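Local atomic coordinates of inactive Zymogen C11 Protease (Parabacteroides distasonis, PDB entry 6MZO), a protein that is captured here as the inactive zymogen of a clostripain-like (C11) cysteine protease and probably cleaves peptide bonds once activated. Residues W120-S131 with E266-L275; C242-T250 with Y281-Q290. All blocks are in the same frame, centred on the assembly; numbering follows the deposited sequence.

Overall arrangement
The centres of interactions 1 and 2 are about 24 Å apart and their nearest atoms about 8 Å apart, so they do not touch. Their segments alternate along the sequence: strand 275-277 and helix 278-283 lead from the loop of interaction 1 into segment 281-290 of interaction 2. They share a neighbour, Val335, which pairs with Ala274 and touches Tyr281. Interaction 1, about 18 Å from the centre of the chain, uses the segment after strand 109-115; in clan CD peptidases the loops following such central parallel strands usually carry the catalytic residues. Interaction 2, about 26 Å out, is helix packing at the periphery.

Interaction 1 of 2, residues W120-S131 with E266-L275; sequences WLPSDIYSYLRS and EYLTPNYHAL
Leu129 points both methyls at the loop 266-275: CD2 lies 4.3 Å from Ala274 CB, and CD1 sits 3.9 Å from Glu266 OE2. Tyr126 crosses Leu268 at about a right angle and brings CD2 to 3.8 Å from Thr269 CG2; a water in the plane of its ring joins Tyr126 OH to Leu268 O, donating to the latter at 2.7 Å. Farther along, Leu275 CD2 reaches 3.6 Å from Trp120 CZ2, while Leu121 CD2 lies over one face of the indole. Helix 125-128 ends in a Schellman motif, with Arg130 at positive phi as C-prime residue, and the turn sets Ser131 OG 3.7 Å from Thr269 CG2. Behind Leu129, Glu266 bends at chi2 (-109°) to turn its carboxylate into the loop, where OE1 accepts from Ala274 N at 2.6 Å nearly along its C-O axis and OE2 from Leu268 N at 3.0 Å on the anti side. An alanine here would leave the N-H groups of Ala274 and Leu268 without these acceptors and would probably let the loop shift beneath Leu129. Tyr267 N bonds to Tyr164 OH, and helices 168-173 and 341-347 pack on Trp120.

Interaction 2 of 2, residues C242-T250 with Y281-Q290; sequences CRTLFHDKT and YVSRLATEEQ
Leu245 holds CG between its backbone N and carbonyl carbon (chi1 69°), which turns its methyls toward Val282, Leu285 and Ala286, while Gln290 sets CG anti to its carbonyl carbon (chi1 -67°) and runs extended to the other side of Leu245, where OE1 comes 3.5 Å from Leu245 CB. Leu245 CD2 touches Val282 CG1 at 3.9 Å, the two side chains crossing at about a right angle. Its other methyl, CD1, touches Leu285 CB and lies over one face of the Phe246 ring, toward the rim. Phe246 in turn meets Leu285 CD1 through CE1 at 3.6 Å. Tyr281 CE2 lies at the edge of the Phe246 ring, near its plane and 3.7 Å from CE1, the two ring planes being inclined at 37°.

Beside this apolar patch the polar link between the segments runs through water. Lys249, its chain bent at chi2 and chi4, folds back so that NZ donates to Leu245 O at 2.7 Å and makes a salt bridge with Asp248 OD1 at 2.9 Å. NZ also donates, at 2.8 Å, to a water lying between Leu285 O and Gln290 OE1. A second water accepts from Gln290 NE2 at 3.0 Å beside Thr244 O. The amide of Gln290 is held as part of a capping box at the start of helix 288-301: Gln290 N donates to Thr287 OG1, and Thr287 N makes a nearly straight bond to Gln290 OE1, arriving from above the carbonyl plane.

The contact thus sets the end region of helix 235-246 against the bend between helices 278-283 and 288-301. Phe294 of the latter helix touches Cys242 and Val282, Leu254 of helix 251-255 touches Lys249, Tyr281 and Leu285, and helix 351-357 packs on Phe246 through Val356 and Tyr357.

Interaction 1 of 2, residues W120-S131 with E266-L275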
loop_
_atom_site.group_PDB
_atom_site.type_symbol
_atom_site.label_atom_id
_atom_site.label_comp_id
_atom_site.label_asym_id
_atom_site.label_seq_id
_atom_site.Cartn_x
_atom_site.Cartn_y
_atom_site.Cartn_z
ATOM N N TRP A 120 0.484 -1.321 -7.982
ATOM C CA TRP A 120 1.738 -1.887 -8.387
ATOM C C TRP A 120 1.758 -2.557 -9.777
ATOM O O TRP A 120 2.830 -3.034 -10.202
ATOM C CB TRP A 120 2.175 -2.904 -7.378
ATOM C CG TRP A 120 1.192 -3.956 -7.186
ATOM C CD1 TRP A 120 0.023 -3.881 -6.478
ATOM C CD2 TRP A 120 1.316 -5.297 -7.628
ATOM N NE1 TRP A 120 -0.601 -5.095 -6.482
ATOM C CE2 TRP A 120 0.188 -5.990 -7.168
ATOM C CE3 TRP A 120 2.287 -5.994 -8.380
ATOM C CZ2 TRP A 120 -0.004 -7.340 -7.417
ATOM C CZ3 TRP A 120 2.086 -7.340 -8.629
ATOM C CH2 TRP A 120 0.946 -7.996 -8.180
ATOM N N LEU A 121 0.592 -2.662 -10.406
ATOM C CA LEU A 121 0.432 -3.385 -11.660
ATOM C C LEU A 121 1.052 -2.568 -12.774
ATOM O O LEU A 121 1.128 -1.353 -12.650
ATOM C CB LEU A 121 -1.036 -3.647 -11.909
ATOM C CG LEU A 121 -1.629 -4.643 -10.914
ATOM C CD1 LEU A 121 -3.151 -4.568 -11.047
ATOM C CD2 LEU A 121 -1.090 -6.048 -11.223
ATOM N N PRO A 122 1.516 -3.236 -13.852
ATOM C CA PRO A 122 2.286 -2.546 -14.900
ATOM C C PRO A 122 1.487 -1.391 -15.524
ATOM O O PRO A 122 0.259 -1.432 -15.470
ATOM C CB PRO A 122 2.564 -3.666 -15.921
ATOM C CG PRO A 122 1.480 -4.643 -15.706
ATOM C CD PRO A 122 1.193 -4.622 -14.243
ATOM N N SER A 123 2.172 -0.369 -16.060
ATOM C CA SER A 123 1.505 0.747 -16.754
ATOM C C SER A 123 0.570 0.220 -17.857
ATOM O O SER A 123 -0.583 0.645 -17.985
ATOM C CB SER A 123 2.541 1.713 -17.354
ATOM N N ASP A 124 1.080 -0.739 -18.624
ATOM C CA ASP A 124 0.310 -1.400 -19.664
ATOM C C ASP A 124 -0.755 -2.361 -19.155
ATOM O O ASP A 124 -1.112 -3.279 -19.891
ATOM C CB ASP A 124 1.242 -2.198 -20.568
ATOM C CG ASP A 124 2.221 -1.331 -21.292
ATOM O OD1 ASP A 124 1.764 -0.417 -22.013
ATOM O OD2 ASP A 124 3.442 -1.566 -21.142
ATOM N N ILE A 125 -1.247 -2.194 -17.925
ATOM C CA ILE A 125 -2.102 -3.233 -17.329
ATOM C C ILE A 125 -3.380 -3.483 -18.108
ATOM O O ILE A 125 -3.788 -4.643 -18.274
ATOM C CB ILE A 125 -2.498 -2.916 -15.868
ATOM C CG1 ILE A 125 -3.281 -4.079 -15.257
ATOM C CG2 ILE A 125 -3.284 -1.614 -15.767
ATOM C CD1 ILE A 125 -2.531 -5.403 -15.250
ATOM N N TYR A 126 -4.010 -2.418 -18.589
ATOM C CA TYR A 126 -5.269 -2.569 -19.308
ATOM C C TYR A 126 -5.022 -3.344 -20.596
ATOM O O TYR A 126 -5.808 -4.217 -20.973
ATOM C CB TYR A 126 -5.902 -1.207 -19.612
ATOM C CG TYR A 126 -6.409 -0.469 -18.390
ATOM C CD1 TYR A 126 -5.579 0.387 -17.663
ATOM C CD2 TYR A 126 -7.720 -0.629 -17.965
ATOM C CE1 TYR A 126 -6.053 1.055 -16.544
ATOM C CE2 TYR A 126 -8.201 0.037 -16.860
ATOM C CZ TYR A 126 -7.370 0.876 -16.153
ATOM O OH TYR A 126 -7.873 1.518 -15.049
ATOM N N SER A 127 -3.907 -3.014 -21.244
ATOM C CA SER A 127 -3.448 -3.698 -22.447
ATOM C C SER A 127 -3.162 -5.167 -22.115
ATOM O O SER A 127 -3.584 -6.074 -22.838
ATOM C CB SER A 127 -2.208 -2.982 -23.009
ATOM O OG SER A 127 -1.331 -3.863 -23.686
ATOM N N TYR A 128 -2.488 -5.398 -20.989
ATOM C CA TYR A 128 -2.166 -6.757 -20.554
ATOM C C TYR A 128 -3.435 -7.540 -20.166
ATOM O O TYR A 128 -3.429 -8.769 -20.285
ATOM C CB TYR A 128 -1.174 -6.760 -19.376
ATOM C CG TYR A 128 0.244 -6.288 -19.692
ATOM C CD1 TYR A 128 0.657 -6.000 -20.984
ATOM C CD2 TYR A 128 1.162 -6.132 -18.682
ATOM C CE1 TYR A 128 1.956 -5.567 -21.245
ATOM C CE2 TYR A 128 2.453 -5.698 -18.929
ATOM C CZ TYR A 128 2.850 -5.420 -20.203
ATOM O OH TYR A 128 4.150 -4.979 -20.412
ATOM N N LEU A 129 -4.490 -6.846 -19.713
ATOM C CA LEU A 129 -5.773 -7.488 -19.385
ATOM C C LEU A 129 -6.676 -7.582 -20.606
ATOM O O LEU A 129 -7.866 -7.868 -20.483
ATOM C CB LEU A 129 -6.510 -6.741 -18.269
ATOM C CG LEU A 129 -5.827 -6.929 -16.919
ATOM C CD1 LEU A 129 -6.412 -6.053 -15.794
ATOM C CD2 LEU A 129 -5.840 -8.382 -16.497
ATOM N N ARG A 130 -6.092 -7.324 -21.770
ATOM C CA ARG A 130 -6.814 -7.386 -23.055
ATOM C C ARG A 130 -8.047 -6.446 -23.150
ATOM O O ARG A 130 -9.043 -6.786 -23.798
ATOM C CB ARG A 130 -7.233 -8.840 -23.344
ATOM C CG ARG A 130 -6.076 -9.786 -23.572
ATOM C CD ARG A 130 -6.562 -11.149 -24.018
ATOM N NE ARG A 130 -5.520 -11.889 -24.730
ATOM C CZ ARG A 130 -5.671 -13.117 -25.224
ATOM N NH1 ARG A 130 -6.837 -13.750 -25.089
ATOM N NH2 ARG A 130 -4.658 -13.713 -25.858
ATOM N N SER A 131 -7.963 -5.261 -22.541
ATOM C CA SER A 131 -9.043 -4.264 -22.582
ATOM C C SER A 131 -8.633 -2.927 -23.228
ATOM O O SER A 131 -7.451 -2.646 -23.447
ATOM C CB SER A 131 -9.574 -4.011 -21.158
ATOM O OG SER A 131 -10.056 -2.684 -20.978
ATOM N N GLU A 266 -9.289 -7.593 -7.449
ATOM C CA GLU A 266 -9.129 -6.490 -8.388
ATOM C C GLU A 266 -10.259 -6.473 -9.411
ATOM O O GLU A 266 -10.659 -7.518 -9.924
ATOM C CB GLU A 266 -7.777 -6.583 -9.098
ATOM C CG GLU A 266 -7.561 -5.523 -10.166
ATOM C CD GLU A 266 -7.598 -6.094 -11.570
ATOM O OE1 GLU A 266 -6.962 -7.144 -11.803
ATOM O OE2 GLU A 266 -8.262 -5.494 -12.440
ATOM N N TYR A 267 -10.769 -5.281 -9.705
ATOM C CA TYR A 267 -11.854 -5.131 -10.666
ATOM C C TYR A 267 -11.729 -3.833 -11.458
ATOM O O TYR A 267 -12.524 -2.909 -11.282
ATOM C CB TYR A 267 -13.209 -5.186 -9.958
ATOM C CG TYR A 267 -14.369 -5.501 -10.877
ATOM C CD1 TYR A 267 -14.575 -6.790 -11.349
ATOM C CD2 TYR A 267 -15.256 -4.508 -11.272
ATOM C CE1 TYR A 267 -15.633 -7.083 -12.189
ATOM C CE2 TYR A 267 -16.317 -4.792 -12.112
ATOM C CZ TYR A 267 -16.500 -6.080 -12.567
ATOM O OH TYR A 267 -17.555 -6.367 -13.402
ATOM N N LEU A 268 -10.727 -3.770 -12.328
ATOM C CA LEU A 268 -10.498 -2.587 -13.150
ATOM C C LEU A 268 -11.168 -2.742 -14.510
ATOM O O LEU A 268 -11.447 -1.756 -15.193
ATOM C CB LEU A 268 -8.999 -2.336 -13.326
ATOM C CG LEU A 268 -8.200 -2.083 -12.046
ATOM C CD1 LEU A 268 -6.742 -2.472 -12.237
ATOM C CD2 LEU A 268 -8.320 -0.630 -11.616
ATOM N N THR A 269 -11.423 -3.988 -14.896
ATOM C CA THR A 269 -12.063 -4.287 -16.172
ATOM C C THR A 269 -13.096 -5.390 -15.942
ATOM O O THR A 269 -13.042 -6.126 -14.933
ATOM C CB THR A 269 -11.027 -4.752 -17.229
ATOM O OG1 THR A 269 -10.411 -5.978 -16.808
ATOM C CG2 THR A 269 -9.949 -3.717 -17.428
ATOM N N PRO A 270 -14.060 -5.483 -16.833
ATOM C CA PRO A 270 -15.128 -6.451 -16.622
ATOM C C PRO A 270 -14.818 -7.879 -17.055
ATOM O O PRO A 270 -15.522 -8.750 -16.602
ATOM C CB PRO A 270 -16.261 -5.877 -17.468
ATOM C CG PRO A 270 -15.560 -5.146 -18.584
ATOM C CD PRO A 270 -14.411 -4.488 -17.866
ATOM N N ASN A 271 -13.821 -8.132 -17.886
ATOM C CA ASN A 271 -13.618 -9.498 -18.406
ATOM C C ASN A 271 -12.471 -10.324 -17.810
ATOM O O ASN A 271 -12.635 -11.526 -17.551
ATOM C CB ASN A 271 -13.408 -9.418 -19.896
ATOM C CG ASN A 271 -14.664 -9.082 -20.595
ATOM O OD1 ASN A 271 -15.616 -9.849 -20.524
ATOM N ND2 ASN A 271 -14.711 -7.908 -21.252
ATOM N N TYR A 272 -11.290 -9.748 -17.723
ATOM C CA TYR A 272 -10.172 -10.463 -17.097
ATOM C C TYR A 272 -9.745 -9.669 -15.867
ATOM O O TYR A 272 -9.757 -8.424 -15.906
ATOM C CB TYR A 272 -8.987 -10.643 -18.055
ATOM C CG TYR A 272 -9.314 -11.612 -19.168
ATOM C CD1 TYR A 272 -9.288 -12.992 -18.931
ATOM C CD2 TYR A 272 -9.655 -11.167 -20.397
ATOM C CE1 TYR A 272 -9.603 -13.886 -19.917
ATOM C CE2 TYR A 272 -9.991 -12.034 -21.368
ATOM C CZ TYR A 272 -9.938 -13.393 -21.133
ATOM O OH TYR A 272 -10.266 -14.231 -22.178
ATOM N N HIS A 273 -9.421 -10.374 -14.790
ATOM C CA HIS A 273 -8.910 -9.722 -13.577
ATOM C C HIS A 273 -7.565 -10.351 -13.273
ATOM O O HIS A 273 -7.391 -11.547 -13.524
ATOM C CB HIS A 273 -9.870 -9.926 -12.362
ATOM C CG HIS A 273 -11.313 -9.801 -12.732
ATOM N ND1 HIS A 273 -11.835 -8.640 -13.262
ATOM C CD2 HIS A 273 -12.330 -10.702 -12.728
ATOM C CE1 HIS A 273 -13.106 -8.834 -13.591
ATOM N NE2 HIS A 273 -13.441 -10.076 -13.266
ATOM N N ALA A 274 -6.633 -9.582 -12.707
ATOM C CA ALA A 274 -5.324 -10.091 -12.350
ATOM C C ALA A 274 -5.319 -10.610 -10.905
ATOM O O ALA A 274 -4.692 -11.653 -10.651
ATOM C CB ALA A 274 -4.287 -8.957 -12.510
ATOM N N LEU A 275 -5.971 -9.878 -10.007
ATOM C CA LEU A 275 -5.754 -10.188 -8.577
ATOM C C LEU A 275 -6.980 -10.755 -7.909
ATOM O O LEU A 275 -8.098 -10.204 -8.043
ATOM C CB LEU A 275 -5.311 -8.937 -7.810
ATOM C CG LEU A 275 -4.252 -8.095 -8.443
ATOM C CD1 LEU A 275 -3.928 -6.886 -7.488
ATOM C CD2 LEU A 275 -2.966 -8.901 -8.599
HETATM O O HOH W 1 -10.612 0.729 -14.695
#

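Interaction 2 of 2, residues C242-T250 with Y281-Q290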
loop_
_atom_site.group_PDB
_atom_site.type_symbol
_atom_site.label_atom_id
_atom_site.label_comp_id
_atom_site.label_asym_id
_atom_site.label_seq_id
_atom_site.Cartn_x
_atom_site.Cartn_y
_atom_site.Cartn_z
ATOM N N CYS A 242 4.825 -21.004 0.837
ATOM C CA CYS A 242 4.185 -20.992 -0.484
ATOM C C CYS A 242 5.045 -21.683 -1.498
ATOM O O CYS A 242 4.513 -22.358 -2.411
ATOM C CB CYS A 242 3.891 -19.540 -0.932
ATOM S SG CYS A 242 2.564 -18.810 0.047
ATOM N N ARG A 243 6.365 -21.599 -1.314
ATOM C CA ARG A 243 7.239 -22.248 -2.269
ATOM C C ARG A 243 6.914 -23.747 -2.360
ATOM O O ARG A 243 6.898 -24.344 -3.490
ATOM C CB ARG A 243 8.709 -22.032 -1.849
ATOM C CG ARG A 243 9.701 -22.726 -2.817
ATOM C CD ARG A 243 11.134 -22.497 -2.318
ATOM N NE ARG A 243 11.308 -21.118 -1.923
ATOM C CZ ARG A 243 11.615 -20.703 -0.693
ATOM N NH1 ARG A 243 11.859 -21.589 0.274
ATOM N NH2 ARG A 243 11.694 -19.392 -0.452
ATOM N N THR A 244 6.508 -24.323 -1.224
ATOM C CA THR A 244 6.329 -25.795 -1.220
ATOM C C THR A 244 5.185 -26.233 -2.127
ATOM O O THR A 244 5.243 -27.329 -2.713
ATOM C CB THR A 244 6.103 -26.353 0.200
ATOM O OG1 THR A 244 4.857 -25.883 0.721
ATOM C CG2 THR A 244 7.213 -25.888 1.141
ATOM N N LEU A 245 4.213 -25.349 -2.364
ATOM C CA LEU A 245 3.095 -25.715 -3.214
ATOM C C LEU A 245 3.194 -25.110 -4.601
ATOM O O LEU A 245 2.527 -25.595 -5.510
ATOM C CB LEU A 245 1.741 -25.341 -2.569
ATOM C CG LEU A 245 1.347 -23.852 -2.404
ATOM C CD1 LEU A 245 0.123 -23.503 -3.226
ATOM C CD2 LEU A 245 1.068 -23.484 -0.961
ATOM N N PHE A 246 4.023 -24.082 -4.808
ATOM C CA PHE A 246 4.070 -23.481 -6.145
ATOM C C PHE A 246 5.241 -23.984 -6.999
ATOM O O PHE A 246 5.168 -23.960 -8.238
ATOM C CB PHE A 246 4.152 -21.947 -6.020
ATOM C CG PHE A 246 2.848 -21.316 -5.752
ATOM C CD1 PHE A 246 1.905 -21.226 -6.768
ATOM C CD2 PHE A 246 2.566 -20.760 -4.491
ATOM C CE1 PHE A 246 0.676 -20.635 -6.530
ATOM C CE2 PHE A 246 1.347 -20.126 -4.271
ATOM C CZ PHE A 246 0.403 -20.065 -5.291
ATOM N N HIS A 247 6.314 -24.407 -6.340
ATOM C CA HIS A 247 7.573 -24.612 -7.070
ATOM C C HIS A 247 7.507 -25.822 -8.005
ATOM O O HIS A 247 8.407 -25.994 -8.872
ATOM C CB HIS A 247 8.764 -24.746 -6.099
ATOM C CG HIS A 247 8.840 -26.073 -5.405
ATOM N ND1 HIS A 247 7.735 -26.727 -4.905
ATOM C CD2 HIS A 247 9.891 -26.885 -5.161
ATOM C CE1 HIS A 247 8.098 -27.881 -4.384
ATOM N NE2 HIS A 247 9.401 -28.009 -4.541
ATOM N N ASP A 248 6.480 -26.671 -7.880
ATOM C CA ASP A 248 6.411 -27.855 -8.726
ATOM C C ASP A 248 5.187 -27.831 -9.632
ATOM O O ASP A 248 4.762 -28.874 -10.209
ATOM C CB ASP A 248 6.450 -29.140 -7.872
ATOM C CG ASP A 248 5.224 -29.316 -6.977
ATOM O OD1 ASP A 248 4.474 -28.347 -6.743
ATOM O OD2 ASP A 248 5.003 -30.472 -6.535
ATOM N N LYS A 249 4.611 -26.648 -9.781
ATOM C CA LYS A 249 3.368 -26.537 -10.585
ATOM C C LYS A 249 3.790 -26.102 -11.996
ATOM O O LYS A 249 4.516 -25.096 -12.137
ATOM C CB LYS A 249 2.369 -25.524 -9.979
ATOM C CG LYS A 249 1.807 -25.909 -8.565
ATOM C CD LYS A 249 1.014 -27.203 -8.715
ATOM C CE LYS A 249 0.546 -27.743 -7.331
ATOM N NZ LYS A 249 1.629 -28.068 -6.307
ATOM N N THR A 250 3.341 -26.833 -12.996
ATOM C CA THR A 250 3.628 -26.401 -14.356
ATOM C C THR A 250 2.658 -25.277 -14.773
ATOM O O THR A 250 1.628 -25.040 -14.116
ATOM C CB THR A 250 3.487 -27.545 -15.362
ATOM O OG1 THR A 250 2.109 -27.954 -15.388
ATOM C CG2 THR A 250 4.417 -28.750 -15.008
ATOM N N TYR A 281 -7.040 -18.652 -3.688
ATOM C CA TYR A 281 -6.216 -19.192 -4.752
ATOM C C TYR A 281 -5.384 -20.366 -4.266
ATOM O O TYR A 281 -5.386 -21.407 -4.843
ATOM C CB TYR A 281 -5.304 -18.116 -5.307
ATOM C CG TYR A 281 -4.392 -18.557 -6.416
ATOM C CD1 TYR A 281 -4.866 -19.299 -7.459
ATOM C CD2 TYR A 281 -3.074 -18.206 -6.416
ATOM C CE1 TYR A 281 -4.031 -19.698 -8.478
ATOM C CE2 TYR A 281 -2.234 -18.588 -7.426
ATOM C CZ TYR A 281 -2.729 -19.333 -8.452
ATOM O OH TYR A 281 -1.912 -19.718 -9.451
ATOM N N VAL A 282 -4.652 -20.159 -3.197
ATOM C CA VAL A 282 -3.814 -21.225 -2.653
ATOM C C VAL A 282 -4.628 -22.468 -2.306
ATOM O O VAL A 282 -4.180 -23.614 -2.571
ATOM C CB VAL A 282 -3.002 -20.693 -1.352
ATOM C CG1 VAL A 282 -2.470 -21.870 -0.554
ATOM C CG2 VAL A 282 -1.883 -19.790 -1.795
ATOM N N SER A 283 -5.862 -22.285 -1.822
ATOM C CA SER A 283 -6.696 -23.444 -1.493
ATOM C C SER A 283 -7.023 -24.339 -2.728
ATOM O O SER A 283 -7.346 -25.521 -2.579
ATOM C CB SER A 283 -8.020 -22.985 -0.806
ATOM O OG SER A 283 -8.942 -22.542 -1.811
ATOM N N ARG A 284 -6.878 -23.794 -3.941
ATOM C CA ARG A 284 -7.101 -24.551 -5.184
ATOM C C ARG A 284 -5.921 -25.391 -5.621
ATOM O O ARG A 284 -6.058 -26.281 -6.461
ATOM C CB ARG A 284 -7.426 -23.632 -6.365
ATOM C CG ARG A 284 -8.513 -22.612 -6.147
ATOM C CD ARG A 284 -9.691 -23.242 -5.550
ATOM N NE ARG A 284 -10.607 -22.254 -4.989
ATOM C CZ ARG A 284 -11.902 -22.178 -5.297
ATOM N NH1 ARG A 284 -12.441 -23.060 -6.178
ATOM N NH2 ARG A 284 -12.650 -21.239 -4.735
ATOM N N LEU A 285 -4.767 -25.132 -5.061
ATOM C CA LEU A 285 -3.522 -25.773 -5.482
ATOM C C LEU A 285 -2.886 -26.596 -4.373
ATOM O O LEU A 285 -2.252 -27.628 -4.658
ATOM C CB LEU A 285 -2.527 -24.719 -5.938
ATOM C CG LEU A 285 -2.872 -24.045 -7.281
ATOM C CD1 LEU A 285 -1.931 -22.886 -7.502
ATOM C CD2 LEU A 285 -2.715 -25.044 -8.449
ATOM N N ALA A 286 -3.043 -26.135 -3.124
ATOM C CA ALA A 286 -2.397 -26.813 -1.986
ATOM C C ALA A 286 -2.994 -28.146 -1.621
ATOM O O ALA A 286 -4.218 -28.353 -1.668
ATOM C CB ALA A 286 -2.456 -25.889 -0.729
ATOM N N THR A 287 -2.130 -29.067 -1.185
ATOM C CA THR A 287 -2.586 -30.262 -0.497
ATOM C C THR A 287 -3.148 -29.798 0.871
ATOM O O THR A 287 -2.987 -28.657 1.233
ATOM C CB THR A 287 -1.462 -31.264 -0.258
ATOM O OG1 THR A 287 -0.479 -30.648 0.602
ATOM C CG2 THR A 287 -0.829 -31.649 -1.553
ATOM N N GLU A 288 -3.852 -30.687 1.568
ATOM C CA GLU A 288 -4.420 -30.321 2.856
ATOM C C GLU A 288 -3.311 -29.916 3.806
ATOM O O GLU A 288 -3.428 -28.917 4.522
ATOM C CB GLU A 288 -5.224 -31.456 3.444
ATOM C CG GLU A 288 -5.937 -31.078 4.738
ATOM C CD GLU A 288 -6.548 -32.296 5.401
ATOM O OE1 GLU A 288 -6.440 -32.438 6.648
ATOM O OE2 GLU A 288 -7.111 -33.138 4.652
ATOM N N GLU A 289 -2.226 -30.684 3.779
ATOM C CA GLU A 289 -1.077 -30.385 4.635
ATOM C C GLU A 289 -0.447 -29.021 4.318
ATOM O O GLU A 289 -0.213 -28.187 5.203
ATOM C CB GLU A 289 -0.033 -31.487 4.481
ATOM C CG GLU A 289 1.117 -31.401 5.457
ATOM C CD GLU A 289 2.018 -32.636 5.393
ATOM O OE1 GLU A 289 3.242 -32.472 5.198
ATOM O OE2 GLU A 289 1.515 -33.772 5.561
ATOM N N GLN A 290 -0.172 -28.773 3.031
ATOM C CA GLN A 290 0.330 -27.464 2.610
ATOM C C GLN A 290 -0.613 -26.310 2.955
ATOM O O GLN A 290 -0.169 -25.220 3.333
ATOM C CB GLN A 290 0.564 -27.492 1.082
ATOM C CG GLN A 290 1.689 -28.421 0.697
ATOM C CD GLN A 290 1.701 -28.790 -0.777
ATOM O OE1 GLN A 290 0.755 -28.503 -1.534
ATOM N NE2 GLN A 290 2.772 -29.462 -1.189
HETATM O O HOH W 2 3.598 -29.433 -4.115
HETATM O O HOH W 3 0.169 -29.033 -4.085
#